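Local coordinates for GCN5-related N-acetyltransferase:Aminotransferase, class-II (Rhodopseudomonas palustris, PDB 2FIW), which probably transfers an acetyl group from acetyl coenzyme A to an amine substrate, as a member of the GCN5-related N-acetyltransferase family, at residues S6-R11 / L65-Q70. Sequence-based numbering, arbitrary orientation.
With SO4 (sulfate ion), chain B.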
loop_
_atom_site.group_PDB
_atom_site.type_symbol
_atom_site.label_atom_id
_atom_site.label_comp_id
_atom_site.label_asym_id
_atom_site.label_seq_id
_atom_site.Cartn_x
_atom_site.Cartn_y
_atom_site.Cartn_z
ATOM N N SER A 6 11.474 -6.704 14.783
ATOM C CA SER A 6 11.972 -5.351 14.763
ATOM C C SER A 6 11.032 -4.456 13.927
ATOM O O SER A 6 10.320 -4.927 13.027
ATOM C CB SER A 6 13.373 -5.336 14.164
ATOM O OG SER A 6 14.258 -6.137 14.931
ATOM N N THR A 7 11.020 -3.171 14.238
ATOM C CA THR A 7 10.268 -2.200 13.466
ATOM C C THR A 7 11.190 -1.654 12.388
ATOM O O THR A 7 12.331 -1.307 12.669
ATOM C CB THR A 7 9.800 -1.054 14.375
ATOM O OG1 THR A 7 9.240 -1.602 15.578
ATOM C CG2 THR A 7 8.738 -0.238 13.708
ATOM N N PRO A 8 10.723 -1.591 11.139
ATOM C CA PRO A 8 11.597 -0.926 10.185
ATOM C C PRO A 8 11.647 0.599 10.394
ATOM O O PRO A 8 10.746 1.180 11.009
ATOM C CB PRO A 8 10.965 -1.269 8.827
ATOM C CG PRO A 8 9.553 -1.550 9.122
ATOM C CD PRO A 8 9.488 -2.093 10.516
ATOM N N ALA A 9 12.722 1.212 9.905
ATOM C CA ALA A 9 12.821 2.654 9.797
ATOM C C ALA A 9 11.909 3.123 8.676
ATOM O O ALA A 9 11.736 2.433 7.666
ATOM C CB ALA A 9 14.238 3.050 9.511
ATOM N N LEU A 10 11.313 4.293 8.865
ATOM C CA LEU A 10 10.437 4.905 7.875
ATOM C C LEU A 10 10.967 6.299 7.564
ATOM O O LEU A 10 11.400 7.022 8.463
ATOM C CB LEU A 10 9.002 5.002 8.401
ATOM C CG LEU A 10 8.280 3.769 8.959
ATOM C CD1 LEU A 10 6.840 4.124 9.338
ATOM C CD2 LEU A 10 8.275 2.615 7.979
ATOM N N ARG A 11 10.959 6.663 6.290
ATOM C CA ARG A 11 11.347 8.002 5.878
ATOM C C ARG A 11 10.473 8.455 4.719
ATOM O O ARG A 11 10.004 7.618 3.942
ATOM C CB ARG A 11 12.821 8.028 5.471
ATOM C CG ARG A 11 13.179 7.011 4.399
ATOM C CD ARG A 11 14.586 7.192 3.935
ATOM N NE ARG A 11 14.863 6.378 2.754
ATOM C CZ ARG A 11 14.568 6.714 1.500
ATOM N NH1 ARG A 11 13.945 7.860 1.217
ATOM N NH2 ARG A 11 14.881 5.869 0.526
ATOM N N LEU A 65 5.567 7.286 2.547
ATOM C CA LEU A 65 6.636 6.844 3.423
ATOM C C LEU A 65 7.265 5.589 2.854
ATOM O O LEU A 65 6.567 4.752 2.285
ATOM C CB LEU A 65 6.086 6.561 4.834
ATOM C CG LEU A 65 5.655 7.747 5.726
ATOM C CD1 LEU A 65 4.764 7.286 6.892
ATOM C CD2 LEU A 65 6.899 8.494 6.229
ATOM N N ILE A 66 8.578 5.464 3.026
ATOM C CA ILE A 66 9.324 4.302 2.593
ATOM C C ILE A 66 9.878 3.550 3.799
ATOM O O ILE A 66 10.544 4.140 4.644
ATOM C CB ILE A 66 10.468 4.706 1.657
ATOM C CG1 ILE A 66 9.893 5.214 0.336
ATOM C CG2 ILE A 66 11.422 3.526 1.419
ATOM C CD1 ILE A 66 10.924 5.509 -0.694
ATOM N N ALA A 67 9.586 2.250 3.877
ATOM C CA ALA A 67 10.138 1.395 4.925
ATOM C C ALA A 67 11.487 0.849 4.480
ATOM O O ALA A 67 11.631 0.349 3.354
ATOM C CB ALA A 67 9.194 0.275 5.272
ATOM N N THR A 68 12.479 0.967 5.364
ATOM C CA THR A 68 13.821 0.447 5.103
ATOM C C THR A 68 14.227 -0.654 6.099
ATOM O O THR A 68 13.750 -0.695 7.235
ATOM C CB THR A 68 14.906 1.588 4.998
ATOM O OG1 THR A 68 14.653 2.605 5.972
ATOM C CG2 THR A 68 14.865 2.252 3.662
ATOM N N LEU A 69 15.060 -1.583 5.630
ATOM C CA LEU A 69 15.773 -2.525 6.498
ATOM C C LEU A 69 17.217 -2.490 6.024
ATOM O O LEU A 69 17.465 -2.547 4.817
ATOM C CB LEU A 69 15.208 -3.937 6.400
ATOM C CG LEU A 69 13.763 -4.163 6.856
ATOM C CD1 LEU A 69 13.316 -5.552 6.440
ATOM C CD2 LEU A 69 13.585 -3.958 8.363
ATOM N N GLN A 70 18.159 -2.359 6.971
ATOM C CA GLN A 70 19.581 -2.024 6.696
ATOM C C GLN A 70 19.738 -0.943 5.637
ATOM O O GLN A 70 20.642 -1.001 4.806
ATOM C CB GLN A 70 20.458 -3.250 6.341
ATOM C CG GLN A 70 19.911 -4.644 6.705
ATOM C CD GLN A 70 19.244 -4.708 8.073
ATOM O OE1 GLN A 70 18.207 -5.357 8.234
ATOM N NE2 GLN A 70 19.827 -4.029 9.059
HETATM S S SO4 B . 17.124 0.885 8.211
HETATM O O1 SO4 B . 15.952 1.512 7.626
HETATM O O2 SO4 B . 16.692 0.115 9.393
HETATM O O3 SO4 B . 17.669 -0.053 7.260
HETATM O O4 SO4 B . 18.145 1.913 8.446
#
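Ile66 CG2 lies over one face of the Arg11 guanidinium, 4.2 Å above its plane and offset toward its rim, while Thr68 CG2 approaches obliquely, 4.2 Å from Arg11 NE. Both methyls belong to strand 63-69, which pairs antiparallel with strand 9-12, the outermost at one margin of the chain's mixed GNAT sheet. The Arg11 side chain leaves with CG between the backbone N and the carbonyl carbon (chi1 55°) and then runs extended to NE, alongside Ile66. Its charged end is held by a salt bridge from NH1 to OD2 of Asp17. On the opposite side of the sheet from Arg11, Leu10 CD2 packs 3.7 Å from Ala67 CB; Pro8, just before the strand, brings CB to 3.8 Å from Leu69 CD2. Helix 99-112 covers this side, through Thr102 against Pro8 and Ala106 against Leu10. Ala9 and Thr68 form a lopsided hydrogen-bonded pair: Thr68 N gives a straight bond to Ala9 O (170°), but the return from Ala9 N to Thr68 O is long and bent (3.4 Å, 128°) and counts as weak. A sulfate ion, probably from the crystallisation liquor, is modelled beside Thr68, but it clashes with the chain and its position is doubtful. Pairing is firmer at Arg11, which receives Ile66 N on its carbonyl O at 2.7 Å and donates its own N to Ile66 O at 3.0 Å.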